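Local coordinates for protein reducing end xylose-releasing exo-oligoxylanase (Paenibacillus barengoltzii G22, PDB 5YXT) that probably removes xylose from the reducing end of xylo-oligosaccharides, as an exo-acting oligoxylanase of glycoside hydrolase family 8, at residues Y255-S260 and Y301-I306; A239-Y244 and F259-R264; Q80-D85 and S140-D145; G74-V79 and Y362-L367. One frame throughout, in Å; residues are numbered along the deposited sequence.

Contact 1. Residues Y255-S260 and Y301-I306; sequences YGHFFS and YRRYTI
Arg303 lays its guanidinium flat on one face of the Phe259 ring, the two centres 3.7 Å apart and the planes only 20° from parallel. The stack is a cation-pi contact: NH2 sits above the rim, 3.4 Å from CE2 of Phe259. The arginine reaches this place by leaving its backbone with CG anti to N and then bending at chi3 (-56°), which folds the charged end over the ring while its CB rests 3.6 Å from Phe259 CD1. A long, flexible cation suits the spot, because its NE also salt-bridges Glu313 in the same chain.

Beside the stack the backbones form a single antiparallel bridge. Phe258 N bonds to Tyr304 O at 2.8 Å, and the return bond from Tyr304 N to Phe258 O is weak. Phe258 brings CD2 to the edge of the Tyr304 ring, 4.3 Å from Tyr304 CD2, an apolar meeting on the buried side. One residue along, His257 and Thr305 pass at a slant, with His257 ND1 3.8 Å from Thr305 CG2. One water links His257 ND1, Gly256 O and Ile306 N; another accepts from His257 N and, weakly, from Arg303 NH1. Were Phe259 cut back to an alanine, the Arg303 guanidinium would probably lose its aromatic bed and, though tethered by Glu313, be freer to turn. With so short a strand pairing, this loop-to-strand junction relies on ring-cation stacking and bridging water as well as on backbone bonds.

Contact 2. Residues A239-Y244 and F259-R264; sequences APEYAY and FSDAYR
Glu241 buries its carboxylate against the turn that leads into helix 263-276, and here the packing is close. OE1 lies 3.3 Å from Phe259 CB, while OE2 takes the backbone N-H of Asp261 at 3.0 Å through its anti lone pair, in a fairly straight bond (162°). With CG beside its own backbone N and the chain extended beyond it (chi2 -173°), the glutamate runs alongside the phenylalanine and points the same way. Next to it Ala262 pushes its methyl to 3.2 Å from Ala239 O, a buried carbonyl with no polar partner; a small residue is what such a narrow place admits.

The other side is looser. Asp261 and Ser260 are partly exposed, and Asp261 OD2 stands 4.3 Å from CE1 at the edge of the Tyr242 ring. The Asp261 carboxylate is turned nearly perpendicular to that of Glu241 and leans on Arg264, whose NH2 makes a salt bridge to OD2 at 3.3 Å. Arg264 N and NE both bond to Asp261 O.

Asp261 is thus gripped by Glu241 at its N-H and by Arg264 beyond. Its OD1 lies 4.0 Å from Glu241 OE2, a like-charge pair whose repulsion the Arg264 salt bridge probably offsets.

Contact 3. Residues Q80-D85 and S140-D145; sequences QYDRQD and SHRWGD
Trp143 and Gln84 carry a surface contact in what is, for family 8, an (alpha/alpha)6 barrel: the turn between helices 68-80 and 84-98 packs on the C-terminal end of helix 126-143. The indole is covered on both faces. Over one, Gln84 CB stands 3.6 Å from the centroid of the six-membered ring, almost on its normal, a CH-pi contact. The rest of the glutamine, with CG anti to N (chi1 -170°) and extended beyond, slides along the ring in the opposite sense to Trp143, its amide stacked within 20° of the indole plane. The other face is lined by CB of the neighbouring Arg142. Gln84 OE1 also bonds to Arg146 and Tyr152, which helps to hold the amide flat.

Arg142 sets its guanidinium over the carboxylate of Asp82. The pair is a salt bridge by charge alone, Asp82 OD2 to Arg142 NH2 at 3.5 Å, with no N-H aimed at the oxygen. Arg142 NH1 gives its stronger bond to Val79 O and a weak one to Gln80 O, and so closes off the end of helix 68-80. A leucine in place of Trp143 would probably leave Asp82 without a donor for OD1 and open a gap beneath Gln84. That donor is NE1 at the indole edge, which meets Asp82 OD1 in the ring plane at 3.0 Å with an N-H...O angle of 162°.

Contact 4. Residues G74-V79 and Y362-L367; sequences GMMMAV and YLFALL
Near-parallel helix packing within the (alpha/alpha)6 barrel of family 8 brings Met77 against Leu363 and Phe364, where helices 68-80 and 355-369, which probably belong to the inner layer, run side by side. The axes of the segments 74-79 and 362-367 approach to 10.9 Å and point the same way within 30°, a spacing that leaves room for long apolar side chains, and the two segments exchange no hydrogen bonds.

Met77 does most of the bridging. Its flexible chain leaves with CG beside the backbone N (chi1 -66°) and then bends, and the Met77 and Leu363 side chains cross at a slant, with Met77 CE 3.6 Å from Leu363 CB. Partway along, Met77 CG lies 3.9 Å from Phe364 CE1, and SD lies over the ring face, 5.1 Å from its centroid, a loose Met-aromatic contact. Met76 comes to the same ring atom at about a right angle, its CG 4.0 Å from Phe364 CE1. Leu367, one turn on from Leu363, brings CD1 toward the Met77 backbone.

An unbranched methionine suits position 77, since it can bend to meet a ring and a branched leucine at once. Around it, Tyr73 meets Phe364 edge-to-face, Tyr373 also meets that ring, and Phe39 of helix 24-40 touches Met77. Near-parallel neighbours within a layer, packed through buried apolar side chains, fit the (alpha/alpha)6 barrel, whose successive helices run antiparallel.

The contacts form two pairs. Contacts 1 and 2 share Phe259 and Ser260, have centres 7 Å apart, and are joined by probable hydrogen bonds from Tyr242 N to Tyr255 O (2.9 Å) and from Glu241 N to His257 O (3.1 Å). Contacts 3 and 4, centres 13 Å apart, meet through Arg142 NH1 and Val79 O (2.8 Å) and through Arg83 N and Ala78 O (2.9 Å), both probable hydrogen bonds. The centres of the two pairs are well separated (contacts 1 and 3 about 36 Å), but contact 2 comes within about 7 Å of contact 4 at the nearest atoms, and Arg264 bonds to Tyr73, next to Gly74 on helix 68-80.

Contact 1. Residues Y255-S260 and Y301-I306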
# COMPACT_ATOMS: atom_id res chain seq x y z
N TYR C 255 21.46 -25.88 1.47
CA TYR C 255 20.52 -25.42 0.46
C TYR C 255 19.12 -25.25 1.01
O TYR C 255 18.16 -25.11 0.24
CB TYR C 255 20.52 -26.39 -0.72
CG TYR C 255 21.79 -26.31 -1.55
CD1 TYR C 255 22.90 -27.09 -1.24
CD2 TYR C 255 21.88 -25.46 -2.65
CE1 TYR C 255 24.06 -27.03 -1.99
CE2 TYR C 255 23.05 -25.38 -3.41
CZ TYR C 255 24.14 -26.18 -3.07
OH TYR C 255 25.31 -26.13 -3.81
N GLY C 256 18.96 -25.21 2.33
CA GLY C 256 17.64 -25.09 2.90
C GLY C 256 17.07 -23.69 3.02
O GLY C 256 16.03 -23.53 3.66
N HIS C 257 17.71 -22.67 2.43
CA HIS C 257 17.35 -21.27 2.67
C HIS C 257 17.04 -20.57 1.34
O HIS C 257 17.13 -21.16 0.27
CB HIS C 257 18.48 -20.55 3.42
CG HIS C 257 18.93 -21.26 4.66
ND1 HIS C 257 18.11 -21.41 5.77
CD2 HIS C 257 20.11 -21.84 4.98
CE1 HIS C 257 18.77 -22.07 6.71
NE2 HIS C 257 19.98 -22.34 6.25
N PHE C 258 16.67 -19.29 1.42
CA PHE C 258 16.34 -18.51 0.23
C PHE C 258 17.63 -17.93 -0.34
O PHE C 258 18.22 -17.00 0.23
CB PHE C 258 15.32 -17.42 0.52
CG PHE C 258 14.82 -16.71 -0.72
CD1 PHE C 258 13.89 -17.31 -1.56
CD2 PHE C 258 15.29 -15.45 -1.05
CE1 PHE C 258 13.43 -16.67 -2.71
CE2 PHE C 258 14.84 -14.80 -2.19
CZ PHE C 258 13.91 -15.43 -3.03
N PHE C 259 18.07 -18.48 -1.47
CA PHE C 259 19.32 -18.10 -2.11
C PHE C 259 19.15 -18.31 -3.62
O PHE C 259 18.06 -18.61 -4.10
CB PHE C 259 20.50 -18.90 -1.53
CG PHE C 259 21.79 -18.13 -1.50
CD1 PHE C 259 21.82 -16.86 -0.94
CD2 PHE C 259 22.95 -18.65 -2.05
CE1 PHE C 259 22.97 -16.11 -0.90
CE2 PHE C 259 24.12 -17.91 -2.02
CZ PHE C 259 24.12 -16.62 -1.42
N SER C 260 20.26 -18.17 -4.35
CA SER C 260 20.26 -18.06 -5.81
C SER C 260 19.21 -18.90 -6.55
O SER C 260 18.46 -18.37 -7.38
CB SER C 260 21.66 -18.41 -6.31
OG SER C 260 22.67 -17.74 -5.54
N TYR C 301 20.96 -7.03 -0.12
CA TYR C 301 20.31 -8.34 -0.11
C TYR C 301 21.23 -9.38 0.52
O TYR C 301 22.44 -9.38 0.30
CB TYR C 301 19.97 -8.79 -1.53
CG TYR C 301 18.83 -8.07 -2.23
CD1 TYR C 301 17.87 -7.35 -1.53
CD2 TYR C 301 18.73 -8.14 -3.62
CE1 TYR C 301 16.84 -6.71 -2.20
CE2 TYR C 301 17.71 -7.51 -4.29
CZ TYR C 301 16.76 -6.79 -3.59
OH TYR C 301 15.76 -6.17 -4.28
N ARG C 302 20.64 -10.29 1.28
CA ARG C 302 21.36 -11.35 1.97
C ARG C 302 20.80 -12.71 1.57
O ARG C 302 19.79 -12.82 0.88
CB ARG C 302 21.24 -11.20 3.49
CG ARG C 302 21.53 -9.81 4.03
CD ARG C 302 23.02 -9.52 4.01
NE ARG C 302 23.34 -8.28 4.71
CZ ARG C 302 23.42 -8.15 6.04
NH1 ARG C 302 23.19 -9.20 6.83
NH2 ARG C 302 23.73 -6.98 6.58
N ARG C 303 21.46 -13.76 2.05
CA ARG C 303 20.77 -15.02 2.25
C ARG C 303 19.76 -14.84 3.39
O ARG C 303 20.05 -14.19 4.39
CB ARG C 303 21.76 -16.14 2.58
CG ARG C 303 21.15 -17.54 2.60
CD ARG C 303 22.14 -18.58 3.17
NE ARG C 303 23.42 -18.62 2.46
CZ ARG C 303 23.71 -19.48 1.48
NH1 ARG C 303 22.81 -20.38 1.08
NH2 ARG C 303 24.90 -19.45 0.90
N TYR C 304 18.57 -15.42 3.23
CA TYR C 304 17.55 -15.38 4.27
C TYR C 304 17.04 -16.79 4.52
O TYR C 304 16.99 -17.60 3.60
CB TYR C 304 16.34 -14.49 3.87
CG TYR C 304 16.72 -13.11 3.38
CD1 TYR C 304 16.92 -12.07 4.28
CD2 TYR C 304 16.86 -12.84 2.03
CE1 TYR C 304 17.28 -10.81 3.85
CE2 TYR C 304 17.21 -11.58 1.59
CZ TYR C 304 17.42 -10.57 2.50
OH TYR C 304 17.78 -9.33 2.06
N THR C 305 16.64 -17.08 5.76
CA THR C 305 15.81 -18.27 5.95
C THR C 305 14.45 -18.03 5.29
O THR C 305 14.06 -16.90 5.02
CB THR C 305 15.61 -18.60 7.43
OG1 THR C 305 14.76 -17.61 8.03
CG2 THR C 305 16.94 -18.66 8.17
N ILE C 306 13.72 -19.12 5.05
CA ILE C 306 12.44 -18.93 4.37
C ILE C 306 11.47 -18.13 5.23
O ILE C 306 10.53 -17.52 4.69
CB ILE C 306 11.85 -20.28 3.94
CG1 ILE C 306 11.63 -21.20 5.14
CG2 ILE C 306 12.75 -20.92 2.88
CD1 ILE C 306 10.39 -22.04 5.02
O HOH W 1 15.32 -21.66 5.59
O HOH W 2 20.15 -22.06 1.01
O HOH W 3 19.07 -14.60 -0.94

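Contact 2. Residues A239-Y244 and F259-R264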
# COMPACT_ATOMS: atom_id res chain seq x y z
N ALA C 239 10.70 -19.54 -0.93
CA ALA C 239 10.92 -20.97 -0.99
C ALA C 239 12.38 -21.31 -0.73
O ALA C 239 13.27 -20.50 -0.99
CB ALA C 239 10.51 -21.54 -2.36
N PRO C 240 12.65 -22.51 -0.21
CA PRO C 240 14.03 -22.96 -0.06
C PRO C 240 14.62 -23.37 -1.41
O PRO C 240 13.89 -23.69 -2.34
CB PRO C 240 13.91 -24.17 0.87
CG PRO C 240 12.53 -24.73 0.55
CD PRO C 240 11.67 -23.51 0.25
N GLU C 241 15.96 -23.37 -1.49
CA GLU C 241 16.62 -23.84 -2.71
C GLU C 241 16.33 -25.31 -2.97
O GLU C 241 15.95 -25.69 -4.08
CB GLU C 241 18.13 -23.59 -2.62
CG GLU C 241 18.52 -22.14 -2.85
CD GLU C 241 20.03 -21.94 -2.92
OE1 GLU C 241 20.71 -22.18 -1.90
OE2 GLU C 241 20.53 -21.54 -4.00
N TYR C 242 16.51 -26.17 -1.96
CA TYR C 242 16.13 -27.57 -2.03
C TYR C 242 15.07 -27.89 -0.98
O TYR C 242 15.08 -27.33 0.12
CB TYR C 242 17.32 -28.53 -1.76
CG TYR C 242 18.50 -28.47 -2.69
CD1 TYR C 242 18.48 -27.72 -3.87
CD2 TYR C 242 19.66 -29.18 -2.38
CE1 TYR C 242 19.58 -27.67 -4.70
CE2 TYR C 242 20.76 -29.15 -3.20
CZ TYR C 242 20.72 -28.39 -4.36
OH TYR C 242 21.84 -28.38 -5.16
N ALA C 243 14.17 -28.82 -1.31
CA ALA C 243 13.11 -29.19 -0.38
C ALA C 243 12.74 -30.65 -0.58
O ALA C 243 12.93 -31.22 -1.66
CB ALA C 243 11.87 -28.32 -0.56
N TYR C 244 12.15 -31.23 0.46
CA TYR C 244 11.58 -32.56 0.38
C TYR C 244 10.21 -32.50 -0.30
O TYR C 244 9.66 -31.43 -0.58
CB TYR C 244 11.46 -33.18 1.77
CG TYR C 244 12.79 -33.29 2.49
CD1 TYR C 244 13.65 -34.36 2.23
CD2 TYR C 244 13.19 -32.34 3.42
CE1 TYR C 244 14.87 -34.47 2.88
CE2 TYR C 244 14.40 -32.44 4.08
CZ TYR C 244 15.24 -33.51 3.80
OH TYR C 244 16.45 -33.61 4.44
N PHE C 259 18.07 -18.48 -1.47
CA PHE C 259 19.32 -18.10 -2.11
C PHE C 259 19.15 -18.31 -3.62
O PHE C 259 18.06 -18.61 -4.10
CB PHE C 259 20.50 -18.90 -1.53
CG PHE C 259 21.79 -18.13 -1.50
CD1 PHE C 259 21.82 -16.86 -0.94
CD2 PHE C 259 22.95 -18.65 -2.05
CE1 PHE C 259 22.97 -16.11 -0.90
CE2 PHE C 259 24.12 -17.91 -2.02
CZ PHE C 259 24.12 -16.62 -1.42
N SER C 260 20.26 -18.17 -4.35
CA SER C 260 20.26 -18.06 -5.81
C SER C 260 19.21 -18.90 -6.55
O SER C 260 18.46 -18.37 -7.38
CB SER C 260 21.66 -18.41 -6.31
OG SER C 260 22.67 -17.74 -5.54
N ASP C 261 19.18 -20.21 -6.32
CA ASP C 261 18.23 -21.07 -7.03
C ASP C 261 16.79 -20.61 -6.83
O ASP C 261 16.01 -20.51 -7.78
CB ASP C 261 18.37 -22.52 -6.55
CG ASP C 261 19.32 -23.34 -7.40
OD1 ASP C 261 20.36 -22.80 -7.84
OD2 ASP C 261 19.03 -24.54 -7.62
N ALA C 262 16.44 -20.30 -5.58
CA ALA C 262 15.05 -20.06 -5.23
C ALA C 262 14.52 -18.76 -5.81
O ALA C 262 13.30 -18.58 -5.85
CB ALA C 262 14.89 -20.03 -3.71
N TYR C 263 15.39 -17.84 -6.22
CA TYR C 263 14.90 -16.60 -6.81
C TYR C 263 13.97 -16.88 -7.97
O TYR C 263 13.03 -16.12 -8.22
CB TYR C 263 16.06 -15.74 -7.31
CG TYR C 263 17.11 -15.36 -6.27
CD1 TYR C 263 16.86 -15.51 -4.90
CD2 TYR C 263 18.33 -14.84 -6.66
CE1 TYR C 263 17.84 -15.18 -3.96
CE2 TYR C 263 19.29 -14.50 -5.74
CZ TYR C 263 19.04 -14.67 -4.39
OH TYR C 263 20.00 -14.32 -3.48
N ARG C 264 14.18 -17.99 -8.67
CA ARG C 264 13.41 -18.25 -9.86
C ARG C 264 11.95 -18.60 -9.56
O ARG C 264 11.12 -18.49 -10.46
CB ARG C 264 14.07 -19.36 -10.68
CG ARG C 264 15.41 -18.92 -11.26
CD ARG C 264 16.13 -20.10 -11.89
NE ARG C 264 16.41 -21.15 -10.91
CZ ARG C 264 17.34 -22.08 -11.06
NH1 ARG C 264 18.09 -22.10 -12.16
NH2 ARG C 264 17.52 -23.00 -10.12

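Contact 3. Residues Q80-D85 and S140-D145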
# COMPACT_ATOMS: atom_id res chain seq x y z
N GLN C 80 13.04 -17.30 -28.29
CA GLN C 80 12.10 -16.21 -28.02
C GLN C 80 12.46 -14.96 -28.82
O GLN C 80 11.58 -14.25 -29.31
CB GLN C 80 12.07 -15.90 -26.52
CG GLN C 80 11.45 -17.00 -25.67
CD GLN C 80 10.00 -17.26 -26.00
OE1 GLN C 80 9.32 -16.42 -26.56
NE2 GLN C 80 9.52 -18.45 -25.66
N TYR C 81 13.75 -14.69 -28.97
CA TYR C 81 14.23 -13.51 -29.69
C TYR C 81 14.43 -13.76 -31.18
O TYR C 81 14.84 -12.83 -31.89
CB TYR C 81 15.55 -13.03 -29.05
CG TYR C 81 15.85 -11.57 -29.33
CD1 TYR C 81 15.10 -10.56 -28.75
CD2 TYR C 81 16.89 -11.22 -30.17
CE1 TYR C 81 15.37 -9.23 -29.01
CE2 TYR C 81 17.18 -9.90 -30.43
CZ TYR C 81 16.42 -8.91 -29.85
OH TYR C 81 16.72 -7.60 -30.13
N ASP C 82 14.16 -14.97 -31.68
CA ASP C 82 14.17 -15.28 -33.12
C ASP C 82 15.57 -15.18 -33.71
O ASP C 82 15.80 -14.49 -34.71
CB ASP C 82 13.20 -14.39 -33.89
CG ASP C 82 12.78 -14.99 -35.21
OD1 ASP C 82 13.18 -16.13 -35.50
OD2 ASP C 82 12.05 -14.30 -35.96
N ARG C 83 16.53 -15.88 -33.10
CA ARG C 83 17.87 -16.01 -33.68
C ARG C 83 18.24 -17.48 -33.72
O ARG C 83 18.83 -18.04 -32.79
CB ARG C 83 18.89 -15.18 -32.92
CG ARG C 83 18.94 -13.74 -33.47
CD ARG C 83 18.95 -12.75 -32.34
NE ARG C 83 19.30 -11.37 -32.70
CZ ARG C 83 18.53 -10.51 -33.38
NH1 ARG C 83 17.31 -10.86 -33.78
NH2 ARG C 83 18.98 -9.28 -33.63
N GLN C 84 17.90 -18.11 -34.85
CA GLN C 84 18.15 -19.54 -35.02
C GLN C 84 19.64 -19.84 -35.08
O GLN C 84 20.06 -20.91 -34.64
CB GLN C 84 17.46 -20.03 -36.29
CG GLN C 84 17.47 -21.54 -36.42
CD GLN C 84 16.62 -22.02 -37.58
OE1 GLN C 84 16.32 -23.21 -37.71
NE2 GLN C 84 16.22 -21.10 -38.43
N ASP C 85 20.45 -18.91 -35.62
CA ASP C 85 21.88 -19.16 -35.70
C ASP C 85 22.48 -19.35 -34.31
O ASP C 85 23.26 -20.28 -34.09
CB ASP C 85 22.57 -18.02 -36.46
CG ASP C 85 22.27 -16.64 -35.88
OD1 ASP C 85 21.13 -16.39 -35.39
OD2 ASP C 85 23.19 -15.78 -35.92
N SER C 140 11.10 -26.07 -33.06
CA SER C 140 10.39 -26.84 -34.07
C SER C 140 9.18 -26.07 -34.60
O SER C 140 8.89 -26.10 -35.80
CB SER C 140 9.97 -28.19 -33.49
OG SER C 140 9.24 -28.97 -34.42
N HIS C 141 8.49 -25.35 -33.72
CA HIS C 141 7.28 -24.65 -34.13
C HIS C 141 7.57 -23.34 -34.85
O HIS C 141 6.89 -23.01 -35.83
CB HIS C 141 6.38 -24.39 -32.92
CG HIS C 141 5.93 -25.65 -32.24
ND1 HIS C 141 5.36 -25.66 -30.99
CD2 HIS C 141 5.96 -26.94 -32.65
CE1 HIS C 141 5.06 -26.90 -30.65
NE2 HIS C 141 5.42 -27.70 -31.65
N ARG C 142 8.56 -22.57 -34.38
CA ARG C 142 8.85 -21.29 -35.02
C ARG C 142 9.53 -21.48 -36.37
O ARG C 142 9.26 -20.74 -37.32
CB ARG C 142 9.76 -20.40 -34.16
CG ARG C 142 9.28 -20.05 -32.76
CD ARG C 142 9.91 -18.70 -32.32
NE ARG C 142 9.55 -17.58 -33.20
CZ ARG C 142 9.84 -16.31 -32.95
NH1 ARG C 142 10.53 -15.98 -31.86
NH2 ARG C 142 9.46 -15.35 -33.78
N TRP C 143 10.46 -22.44 -36.46
CA TRP C 143 11.36 -22.52 -37.60
C TRP C 143 11.25 -23.80 -38.39
O TRP C 143 11.65 -23.81 -39.56
CB TRP C 143 12.82 -22.39 -37.14
CG TRP C 143 13.11 -21.19 -36.32
CD1 TRP C 143 12.66 -19.92 -36.53
CD2 TRP C 143 13.96 -21.13 -35.17
NE1 TRP C 143 13.16 -19.08 -35.56
CE2 TRP C 143 13.96 -19.80 -34.72
CE3 TRP C 143 14.70 -22.09 -34.46
CZ2 TRP C 143 14.68 -19.39 -33.60
CZ3 TRP C 143 15.41 -21.68 -33.35
CH2 TRP C 143 15.40 -20.34 -32.93
N GLY C 144 10.76 -24.88 -37.78
CA GLY C 144 10.68 -26.16 -38.46
C GLY C 144 11.88 -27.03 -38.20
O GLY C 144 13.02 -26.54 -38.14
N ASP C 145 11.64 -28.33 -38.03
CA ASP C 145 12.74 -29.28 -37.88
C ASP C 145 13.66 -29.21 -39.08
O ASP C 145 13.22 -28.97 -40.21
CB ASP C 145 12.19 -30.70 -37.72
CG ASP C 145 11.79 -31.02 -36.30
OD1 ASP C 145 11.48 -30.07 -35.55
OD2 ASP C 145 11.79 -32.22 -35.93
O HOH W 4 14.68 -24.79 -39.43

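Contact 4. Residues G74-V79 and Y362-L367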
# COMPACT_ATOMS: atom_id res chain seq x y z
N GLY C 74 20.14 -20.22 -22.82
CA GLY C 74 20.52 -19.56 -24.06
C GLY C 74 19.65 -19.97 -25.22
O GLY C 74 19.26 -19.14 -26.04
N MET C 75 19.32 -21.26 -25.29
CA MET C 75 18.43 -21.70 -26.36
C MET C 75 17.04 -21.09 -26.20
O MET C 75 16.42 -20.69 -27.19
CB MET C 75 18.37 -23.22 -26.41
CG MET C 75 19.57 -23.84 -27.08
SD MET C 75 19.77 -25.57 -26.66
CE MET C 75 18.30 -26.23 -27.46
N MET C 76 16.55 -20.98 -24.96
CA MET C 76 15.23 -20.38 -24.78
C MET C 76 15.25 -18.90 -25.15
O MET C 76 14.33 -18.42 -25.83
CB MET C 76 14.71 -20.57 -23.35
CG MET C 76 13.26 -20.01 -23.18
SD MET C 76 11.98 -20.85 -24.19
CE MET C 76 11.65 -22.30 -23.20
N MET C 77 16.28 -18.15 -24.73
CA MET C 77 16.39 -16.76 -25.16
C MET C 77 16.47 -16.65 -26.68
O MET C 77 15.84 -15.76 -27.28
CB MET C 77 17.60 -16.05 -24.52
CG MET C 77 17.57 -15.84 -22.99
SD MET C 77 19.23 -16.12 -22.31
CE MET C 77 19.96 -14.55 -21.92
N ALA C 78 17.24 -17.53 -27.32
CA ALA C 78 17.44 -17.43 -28.77
C ALA C 78 16.14 -17.71 -29.54
O ALA C 78 15.84 -17.03 -30.53
CB ALA C 78 18.55 -18.39 -29.21
N VAL C 79 15.33 -18.67 -29.08
CA VAL C 79 14.09 -18.94 -29.80
C VAL C 79 13.04 -17.87 -29.49
O VAL C 79 12.24 -17.52 -30.37
CB VAL C 79 13.59 -20.37 -29.50
CG1 VAL C 79 13.29 -20.56 -28.02
CG2 VAL C 79 12.36 -20.73 -30.38
N TYR C 362 17.98 -11.57 -15.86
CA TYR C 362 17.64 -10.22 -16.32
C TYR C 362 16.97 -10.25 -17.69
O TYR C 362 15.93 -9.61 -17.91
CB TYR C 362 18.93 -9.39 -16.34
CG TYR C 362 18.78 -7.92 -16.62
CD1 TYR C 362 18.45 -7.46 -17.89
CD2 TYR C 362 19.02 -6.99 -15.63
CE1 TYR C 362 18.33 -6.13 -18.15
CE2 TYR C 362 18.92 -5.64 -15.89
CZ TYR C 362 18.57 -5.21 -17.15
OH TYR C 362 18.47 -3.87 -17.41
N LEU C 363 17.54 -11.01 -18.63
CA LEU C 363 16.95 -11.05 -19.97
C LEU C 363 15.60 -11.76 -19.95
O LEU C 363 14.66 -11.32 -20.63
CB LEU C 363 17.90 -11.71 -20.97
CG LEU C 363 17.41 -11.63 -22.42
CD1 LEU C 363 17.03 -10.21 -22.83
CD2 LEU C 363 18.43 -12.14 -23.41
N PHE C 364 15.48 -12.84 -19.17
CA PHE C 364 14.19 -13.52 -19.05
C PHE C 364 13.12 -12.54 -18.57
O PHE C 364 12.01 -12.51 -19.12
CB PHE C 364 14.29 -14.69 -18.08
CG PHE C 364 14.79 -15.97 -18.70
CD1 PHE C 364 14.51 -16.28 -20.02
CD2 PHE C 364 15.53 -16.88 -17.94
CE1 PHE C 364 14.97 -17.45 -20.59
CE2 PHE C 364 15.99 -18.07 -18.49
CZ PHE C 364 15.71 -18.36 -19.82
N ALA C 365 13.43 -11.76 -17.54
CA ALA C 365 12.48 -10.79 -17.01
C ALA C 365 12.09 -9.76 -18.06
O ALA C 365 10.91 -9.43 -18.22
CB ALA C 365 13.05 -10.10 -15.77
N LEU C 366 13.08 -9.24 -18.79
CA LEU C 366 12.80 -8.22 -19.80
C LEU C 366 11.95 -8.79 -20.93
O LEU C 366 11.04 -8.11 -21.41
CB LEU C 366 14.12 -7.66 -20.34
CG LEU C 366 14.05 -6.45 -21.28
CD1 LEU C 366 13.11 -5.38 -20.73
CD2 LEU C 366 15.48 -5.90 -21.52
N LEU C 367 12.25 -10.01 -21.37
CA LEU C 367 11.40 -10.67 -22.36
C LEU C 367 9.97 -10.82 -21.85
O LEU C 367 9.00 -10.54 -22.56
CB LEU C 367 11.97 -12.03 -22.74
CG LEU C 367 13.17 -12.03 -23.69
CD1 LEU C 367 13.76 -13.42 -23.72
CD2 LEU C 367 12.73 -11.59 -25.09